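Local coordinates for fat acid-binding protein (Eubacterium ventriosum, PDB 3NYI) that probably binds fatty acids such as stearic acid, as a member of the DegV family, at residues C89-T94 with N101-A106; D136-M141 with L146-A151. All coordinates share one frame; numbering follows the deposited sequence.

Contact 1: residues C89-T94 with N101-A106; sequences CFTITT and NSAINA
Ala103 turns its methyl toward strand 87-91, where two side chains meet it: Cys89 SG lies 4.4 Å from Ala103 CB, and Thr91 CG2 lies 4.3 Å from the same carbon. Two residues apart in the strand, Cys89 and Thr91 both point to the helix, leaving the single methyl to sit against sulfur and branch methyl together. With the Cys89 and Ala103 CA atoms 8.0 Å apart, the methyl just meets the two strand side chains, a light but buried contact. Cys89 carries SG anti to its amide nitrogen (chi1 178°), which sends the sulfur out from the strand to the helix. On Thr91 the two branches divide the work: CG2 faces Ala103, while OG1 donates to the carbonyl oxygen of the next residue, Thr91 OG1 to Ile92 O being 3.1 Å, with the donor tilted 33° from the carbonyl plane. That bond ties down the hydroxyl and leaves the methyl for the apolar contact.

The other end is looser. Past the strand the chain runs through Ile92 and Thr93 to Thr94, whose CG2 comes only to 4.8 Å from Asn101 ND2, too far for a firm contact. Asn101 is exposed and Thr94 partly so, making this the solvent side, in contrast to the buried Cys89, Thr91 and Ala103.

The pairing is the first half of a beta-alpha-beta crossover: strand 87-91, helix 99-113, then strand 119-123 parallel to the first. Tyr73 and Phe77 of helix 70-81 also pack on Cys89, and Thr94 OG1 bonds to Asp123 OD2 at the end of the returning strand. Stearic acid is bound about 10 Å from the Thr91 side chain, while the strand itself runs between its parallel neighbours 6-10 and 119-123.

Contact 2: residues D136-M141 with L146-A151; sequences DQFVRM and LSFEQA
Phe138 and Phe148 bring their rings together across an alpha-alpha hairpin, in which helix 128-143 turns through a short loop into helix 148-161. Phe148 CE1 approaches the edge of the Phe138 ring near its plane, 3.6 Å from Phe138 CZ, whereas Phe148 receives that atom obliquely, and Glu149 OE2 lies in plane at the Phe148 edge. The edge of Phe90 meets one face of the Phe138 ring. The Phe148 ring also meets Tyr5, their planes about 20° apart. Phe138 swings its ring away from its own amide nitrogen (chi1 -154°), which carries it to the second helix, where Ala151 CB sits 3.8 Å from its CE1.

Met141, a selenomethionine, also packs against Ala151: SE lies 3.8 Å from Ala151 CA, and the bend at chi3 turns CE back over the same residue, 4.0 Å from Ala151 CB. Leu146 N donates to Met141 O at 3.0 Å, tying the loop residue before the second helix to the last turn of the first, and Leu146 CD2 packs on Met141 CB at 3.9 Å. Were Leu146 an alanine, the backbone bond could stay, but Met141 CB and CG would probably lose the methyl that packs on them, opening a gap beside Tyr293.

The second helix starts with a capping box: Gln150 N donates to Ser147 OG (3.0 Å), and the Gln150 side chain folds back so that OE1 accepts from Ser147 N at 2.8 Å, nearly straight at 165°.

How the contacts relate
Contact 1 closes before contact 2 opens, and their centres lie 19 Å apart, yet they touch: the rings of Phe90 and Phe138 meet edge-to-face, with Phe90 CZ 3.7 Å from Phe138 CG. Phe90 sits between Cys89 and Thr91 in strand 87-91 and points to the other face of the sheet, so helix 99-113 packs on one side of that strand and helix 128-143 on the other. After the crossover, strand 119-123 leads directly into helix 128-143 and so into the hairpin of contact 2. The two contacts thus lie on opposite faces of one sheet, in an alpha/beta/alpha arrangement.

Contact 1: residues C89-T94 with N101-A106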
ATOM      1  N   CYS A  89      -4.353 -14.348   1.523  1.00 28.84           N
ATOM      2  CA  CYS A  89      -3.193 -13.522   1.825  1.00 24.34           C
ATOM      3  C   CYS A  89      -2.872 -12.521   0.709  1.00 24.69           C
ATOM      4  O   CYS A  89      -2.629 -12.926  -0.426  1.00 27.21           O
ATOM      5  CB  CYS A  89      -1.989 -14.437   2.079  1.00 33.44           C
ATOM      6  SG  CYS A  89      -0.459 -13.563   2.422  1.00 28.95           S
ATOM      7  N   PHE A  90      -2.860 -11.225   1.040  1.00 22.23           N
ATOM      8  CA  PHE A  90      -2.533 -10.165   0.072  1.00 23.90           C
ATOM      9  C   PHE A  90      -1.103  -9.665   0.254  1.00 24.16           C
ATOM     10  O   PHE A  90      -0.630  -9.497   1.374  1.00 23.48           O
ATOM     11  CB  PHE A  90      -3.460  -8.962   0.252  1.00 22.69           C
ATOM     12  CG  PHE A  90      -4.892  -9.253  -0.027  1.00 22.89           C
ATOM     13  CD1 PHE A  90      -5.442  -8.945  -1.266  1.00 31.84           C
ATOM     14  CD2 PHE A  90      -5.703  -9.824   0.948  1.00 21.24           C
ATOM     15  CE1 PHE A  90      -6.775  -9.208  -1.534  1.00 29.27           C
ATOM     16  CE2 PHE A  90      -7.038 -10.087   0.691  1.00 26.96           C
ATOM     17  CZ  PHE A  90      -7.577  -9.781  -0.553  1.00 25.36           C
ATOM     18  N   THR A  91      -0.419  -9.400  -0.852  1.00 18.65           N
ATOM     19  CA  THR A  91       0.932  -8.873  -0.765  1.00 17.83           C
ATOM     20  C   THR A  91       1.045  -7.631  -1.613  1.00 25.93           C
ATOM     21  O   THR A  91       0.208  -7.373  -2.489  1.00 22.84           O
ATOM     22  CB  THR A  91       1.995  -9.875  -1.275  1.00 21.32           C
ATOM     23  OG1 THR A  91       1.874 -10.022  -2.692  1.00 22.85           O
ATOM     24  CG2 THR A  91       1.812 -11.229  -0.630  1.00 24.94           C
ATOM     25  N   ILE A  92       2.096  -6.870  -1.345  1.00 18.12           N
ATOM     26  CA  ILE A  92       2.451  -5.730  -2.176  1.00 16.62           C
ATOM     27  C   ILE A  92       2.675  -6.224  -3.617  1.00 20.14           C
ATOM     28  O   ILE A  92       2.997  -7.402  -3.835  1.00 20.99           O
ATOM     29  CB  ILE A  92       3.730  -5.061  -1.609  1.00 18.56           C
ATOM     30  CG1 ILE A  92       3.972  -3.677  -2.236  1.00 21.25           C
ATOM     31  CG2 ILE A  92       4.958  -5.994  -1.794  1.00 20.25           C
ATOM     32  CD1 ILE A  92       5.167  -2.900  -1.588  1.00 19.17           C
ATOM     33  N   THR A  93       2.503  -5.338  -4.598  1.00 19.34           N
ATOM     34  CA  THR A  93       2.757  -5.682  -6.003  1.00 14.39           C
ATOM     35  C   THR A  93       4.084  -6.413  -6.230  1.00 17.34           C
ATOM     36  O   THR A  93       5.118  -6.035  -5.686  1.00 20.38           O
ATOM     37  CB  THR A  93       2.720  -4.439  -6.926  1.00 18.72           C
ATOM     38  OG1 THR A  93       3.118  -4.818  -8.250  1.00 20.96           O
ATOM     39  CG2 THR A  93       3.650  -3.354  -6.417  1.00 15.66           C
ATOM     40  N   THR A  94       4.045  -7.465  -7.047  1.00 16.12           N
ATOM     41  CA  THR A  94       5.242  -8.245  -7.349  1.00 18.04           C
ATOM     42  C   THR A  94       6.278  -7.412  -8.071  1.00 23.66           C
ATOM     43  O   THR A  94       7.442  -7.788  -8.126  1.00 21.69           O
ATOM     44  CB  THR A  94       4.935  -9.438  -8.270  1.00 28.09           C
ATOM     45  OG1 THR A  94       4.148  -8.980  -9.377  1.00 32.38           O
ATOM     46  CG2 THR A  94       4.179 -10.497  -7.532  1.00 24.92           C
ATOM     47  N   ASN A 101       6.242 -13.807  -3.759  1.00 17.05           N
ATOM     48  CA  ASN A 101       6.842 -15.108  -3.998  1.00 22.28           C
ATOM     49  C   ASN A 101       7.313 -15.815  -2.721  1.00 20.80           C
ATOM     50  O   ASN A 101       7.387 -17.040  -2.688  1.00 21.10           O
ATOM     51  CB  ASN A 101       7.933 -15.037  -5.064  1.00 24.35           C
ATOM     52  CG  ASN A 101       7.351 -15.168  -6.474  1.00 32.47           C
ATOM     53  OD1 ASN A 101       6.815 -16.223  -6.852  1.00 35.99           O
ATOM     54  ND2 ASN A 101       7.406 -14.097  -7.223  1.00 23.77           N
ATOM     55  N   SER A 102       7.603 -15.047  -1.675  1.00 21.49           N
ATOM     56  CA  SER A 102       7.841 -15.671  -0.366  1.00 23.83           C
ATOM     57  C   SER A 102       6.574 -16.343   0.120  1.00 18.44           C
ATOM     58  O   SER A 102       6.604 -17.456   0.645  1.00 20.76           O
ATOM     59  CB  SER A 102       8.310 -14.652   0.677  1.00 28.12           C
ATOM     60  OG  SER A 102       9.553 -14.118   0.303  1.00 37.81           O
ATOM     61  N   ALA A 103       5.434 -15.678  -0.081  1.00 22.92           N
ATOM     62  CA  ALA A 103       4.175 -16.244   0.383  1.00 21.36           C
ATOM     63  C   ALA A 103       3.806 -17.487  -0.425  1.00 19.22           C
ATOM     64  O   ALA A 103       3.235 -18.434   0.106  1.00 24.09           O
ATOM     65  CB  ALA A 103       3.037 -15.192   0.315  1.00 19.86           C
ATOM     66  N   ILE A 104       4.110 -17.476  -1.719  1.00 23.78           N
ATOM     67  CA  ILE A 104       3.852 -18.646  -2.551  1.00 22.78           C
ATOM     68  C   ILE A 104       4.691 -19.826  -2.047  1.00 25.00           C
ATOM     69  O   ILE A 104       4.191 -20.946  -1.881  1.00 27.65           O
ATOM     70  CB  ILE A 104       4.199 -18.389  -4.033  1.00 24.20           C
ATOM     71  CG1 ILE A 104       3.191 -17.416  -4.654  1.00 27.12           C
ATOM     72  CG2 ILE A 104       4.157 -19.700  -4.808  1.00 25.28           C
ATOM     73  CD1 ILE A 104       1.771 -17.917  -4.618  1.00 26.40           C
ATOM     74  N   ASN A 105       5.971 -19.580  -1.818  1.00 21.60           N
ATOM     75  CA  ASN A 105       6.820 -20.639  -1.261  1.00 27.31           C
ATOM     76  C   ASN A 105       6.325 -21.113   0.102  1.00 30.54           C
ATOM     77  O   ASN A 105       6.409 -22.296   0.419  1.00 29.37           O
ATOM     78  CB  ASN A 105       8.288 -20.223  -1.207  1.00 34.62           C
ATOM     79  CG  ASN A 105       8.988 -20.401  -2.550  1.00 47.06           C
ATOM     80  OD1 ASN A 105       8.388 -20.187  -3.607  1.00 41.56           O
ATOM     81  ND2 ASN A 105      10.252 -20.811  -2.515  1.00 54.45           N
ATOM     82  N   ALA A 106       5.780 -20.196   0.894  1.00 29.87           N
ATOM     83  CA  ALA A 106       5.299 -20.552   2.229  1.00 28.84           C
ATOM     84  C   ALA A 106       4.033 -21.403   2.156  1.00 32.62           C
ATOM     85  O   ALA A 106       3.862 -22.352   2.932  1.00 30.00           O
ATOM     86  CB  ALA A 106       5.060 -19.305   3.060  1.00 24.97           C
TER

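Contact 2: residues D136-M141 with L146-A151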
ATOM      1  N   ASP A 136      -9.833  -3.945   2.047  1.00 22.53           N
ATOM      2  CA  ASP A 136     -11.119  -3.494   2.569  1.00 24.01           C
ATOM      3  C   ASP A 136     -12.306  -3.856   1.660  1.00 26.53           C
ATOM      4  O   ASP A 136     -13.374  -4.211   2.150  1.00 25.39           O
ATOM      5  CB  ASP A 136     -11.087  -1.990   2.870  1.00 21.22           C
ATOM      6  CG  ASP A 136     -12.367  -1.507   3.532  1.00 29.62           C
ATOM      7  OD1 ASP A 136     -12.705  -2.019   4.624  1.00 30.16           O
ATOM      8  OD2 ASP A 136     -13.040  -0.644   2.932  1.00 38.96           O
ATOM      9  N   GLN A 137     -12.129  -3.795   0.345  1.00 24.38           N
ATOM     10  CA  GLN A 137     -13.202  -4.257  -0.537  1.00 23.24           C
ATOM     11  C   GLN A 137     -13.458  -5.742  -0.286  1.00 27.04           C
ATOM     12  O   GLN A 137     -14.598  -6.177  -0.236  1.00 25.36           O
ATOM     13  CB  GLN A 137     -12.881  -4.004  -2.010  1.00 24.32           C
ATOM     14  CG  GLN A 137     -13.010  -2.541  -2.427  1.00 24.08           C
ATOM     15  CD  GLN A 137     -14.444  -2.030  -2.298  1.00 27.22           C
ATOM     16  OE1 GLN A 137     -15.372  -2.655  -2.798  1.00 30.29           O
ATOM     17  NE2 GLN A 137     -14.623  -0.901  -1.609  1.00 24.55           N
ATOM     18  N   PHE A 138     -12.390  -6.516  -0.096  1.00 25.38           N
ATOM     19  CA  PHE A 138     -12.531  -7.942   0.169  1.00 24.34           C
ATOM     20  C   PHE A 138     -13.226  -8.182   1.508  1.00 24.68           C
ATOM     21  O   PHE A 138     -14.122  -9.013   1.605  1.00 26.11           O
ATOM     22  CB  PHE A 138     -11.153  -8.638   0.163  1.00 24.32           C
ATOM     23  CG  PHE A 138     -11.231 -10.091  -0.183  1.00 35.32           C
ATOM     24  CD1 PHE A 138     -11.310 -10.488  -1.510  1.00 40.14           C
ATOM     25  CD2 PHE A 138     -11.259 -11.057   0.813  1.00 43.67           C
ATOM     26  CE1 PHE A 138     -11.411 -11.821  -1.844  1.00 43.55           C
ATOM     27  CE2 PHE A 138     -11.354 -12.400   0.488  1.00 49.07           C
ATOM     28  CZ  PHE A 138     -11.428 -12.782  -0.843  1.00 51.33           C
ATOM     29  N   VAL A 139     -12.801  -7.452   2.537  1.00 23.20           N
ATOM     30  CA  VAL A 139     -13.444  -7.526   3.849  1.00 28.45           C
ATOM     31  C   VAL A 139     -14.936  -7.197   3.738  1.00 33.04           C
ATOM     32  O   VAL A 139     -15.780  -7.884   4.321  1.00 36.77           O
ATOM     33  CB  VAL A 139     -12.775  -6.582   4.871  1.00 27.47           C
ATOM     34  CG1 VAL A 139     -13.652  -6.433   6.124  1.00 32.83           C
ATOM     35  CG2 VAL A 139     -11.370  -7.085   5.228  1.00 26.93           C
ATOM     36  N   ARG A 140     -15.251  -6.157   2.977  1.00 33.21           N
ATOM     37  CA  ARG A 140     -16.651  -5.776   2.739  1.00 36.25           C
ATOM     38  C   ARG A 140     -17.457  -6.899   2.089  1.00 36.14           C
ATOM     39  O   ARG A 140     -18.553  -7.238   2.549  1.00 32.86           O
ATOM     40  CB  ARG A 140     -16.736  -4.527   1.871  1.00 33.95           C
ATOM     41  CG  ARG A 140     -16.255  -3.256   2.536  1.00 38.82           C
ATOM     42  CD  ARG A 140     -16.234  -2.112   1.533  1.00 40.09           C
ATOM     43  NE  ARG A 140     -15.687  -0.890   2.116  1.00 38.68           N
ATOM     44  CZ  ARG A 140     -16.291   0.291   2.056  1.00 44.00           C
ATOM     45  NH1 ARG A 140     -17.460   0.413   1.428  1.00 35.86           N
ATOM     46  NH2 ARG A 140     -15.727   1.350   2.619  1.00 39.31           N
HETATM   47  N   MSE A 141     -16.917  -7.476   1.018  1.00 29.23           N
HETATM   48  CA  MSE A 141     -17.631  -8.526   0.286  1.00 28.99           C
HETATM   49  C   MSE A 141     -17.983  -9.713   1.162  1.00 32.74           C
HETATM   50  O   MSE A 141     -19.125 -10.196   1.140  1.00 34.55           O
HETATM   51  CB  MSE A 141     -16.860  -8.957  -0.975  1.00 26.00           C
HETATM   52  CG  MSE A 141     -16.819  -7.856  -2.050  1.00 22.94           C
HETATM   53 SE   MSE A 141     -16.016  -8.434  -3.743  0.82 34.47          SE
HETATM   54  CE  MSE A 141     -14.134  -8.260  -3.237  1.00 78.75           C
ATOM     55  N   LEU A 146     -21.069 -12.334   0.467  1.00 36.38           N
ATOM     56  CA  LEU A 146     -20.597 -12.963  -0.764  1.00 36.26           C
ATOM     57  C   LEU A 146     -19.731 -14.161  -0.413  1.00 43.59           C
ATOM     58  O   LEU A 146     -19.026 -14.141   0.593  1.00 38.70           O
ATOM     59  CB  LEU A 146     -19.769 -11.982  -1.601  1.00 41.74           C
ATOM     60  CG  LEU A 146     -20.525 -11.098  -2.592  1.00 44.61           C
ATOM     61  CD1 LEU A 146     -21.445 -10.137  -1.864  1.00 41.09           C
ATOM     62  CD2 LEU A 146     -19.542 -10.342  -3.473  1.00 38.66           C
ATOM     63  N   SER A 147     -19.775 -15.195  -1.249  1.00 48.54           N
ATOM     64  CA  SER A 147     -18.883 -16.344  -1.100  1.00 41.49           C
ATOM     65  C   SER A 147     -17.481 -15.979  -1.570  1.00 41.82           C
ATOM     66  O   SER A 147     -17.302 -15.004  -2.301  1.00 33.36           O
ATOM     67  CB  SER A 147     -19.373 -17.495  -1.961  1.00 46.56           C
ATOM     68  OG  SER A 147     -19.155 -17.196  -3.326  1.00 44.28           O
ATOM     69  N   PHE A 148     -16.485 -16.777  -1.182  1.00 38.95           N
ATOM     70  CA  PHE A 148     -15.132 -16.542  -1.662  1.00 39.66           C
ATOM     71  C   PHE A 148     -15.096 -16.474  -3.189  1.00 39.42           C
ATOM     72  O   PHE A 148     -14.440 -15.610  -3.762  1.00 35.28           O
ATOM     73  CB  PHE A 148     -14.166 -17.616  -1.149  1.00 38.66           C
ATOM     74  CG  PHE A 148     -12.752 -17.433  -1.628  1.00 42.63           C
ATOM     75  CD1 PHE A 148     -11.948 -16.446  -1.089  1.00 44.32           C
ATOM     76  CD2 PHE A 148     -12.231 -18.244  -2.626  1.00 43.25           C
ATOM     77  CE1 PHE A 148     -10.654 -16.265  -1.537  1.00 45.66           C
ATOM     78  CE2 PHE A 148     -10.937 -18.069  -3.074  1.00 41.95           C
ATOM     79  CZ  PHE A 148     -10.147 -17.082  -2.528  1.00 41.55           C
ATOM     80  N   GLU A 149     -15.809 -17.382  -3.845  1.00 41.77           N
ATOM     81  CA  GLU A 149     -15.815 -17.415  -5.305  1.00 47.41           C
ATOM     82  C   GLU A 149     -16.406 -16.143  -5.912  1.00 41.19           C
ATOM     83  O   GLU A 149     -15.878 -15.611  -6.887  1.00 40.33           O
ATOM     84  CB  GLU A 149     -16.567 -18.646  -5.823  1.00 50.25           C
ATOM     85  CG  GLU A 149     -15.768 -19.941  -5.731  1.00 59.92           C
ATOM     86  CD  GLU A 149     -15.596 -20.432  -4.302  1.00 65.51           C
ATOM     87  OE1 GLU A 149     -16.459 -20.117  -3.447  1.00 59.26           O
ATOM     88  OE2 GLU A 149     -14.596 -21.140  -4.038  1.00 69.38           O
ATOM     89  N   GLN A 150     -17.501 -15.664  -5.333  1.00 33.34           N
ATOM     90  CA  GLN A 150     -18.132 -14.441  -5.820  1.00 36.99           C
ATOM     91  C   GLN A 150     -17.189 -13.249  -5.682  1.00 36.99           C
ATOM     92  O   GLN A 150     -17.154 -12.371  -6.544  1.00 33.28           O
ATOM     93  CB  GLN A 150     -19.438 -14.173  -5.078  1.00 43.72           C
ATOM     94  CG  GLN A 150     -20.473 -15.272  -5.259  1.00 49.97           C
ATOM     95  CD  GLN A 150     -21.720 -15.035  -4.436  1.00 57.61           C
ATOM     96  OE1 GLN A 150     -21.646 -14.732  -3.244  1.00 48.46           O
ATOM     97  NE2 GLN A 150     -22.882 -15.173  -5.070  1.00 67.70           N
ATOM     98  N   ALA A 151     -16.426 -13.221  -4.592  1.00 35.15           N
ATOM     99  CA  ALA A 151     -15.517 -12.111  -4.346  1.00 33.91           C
ATOM    100  C   ALA A 151     -14.355 -12.166  -5.330  1.00 30.99           C
ATOM    101  O   ALA A 151     -13.927 -11.144  -5.866  1.00 28.51           O
ATOM    102  CB  ALA A 151     -15.007 -12.140  -2.902  1.00 38.17           C
TER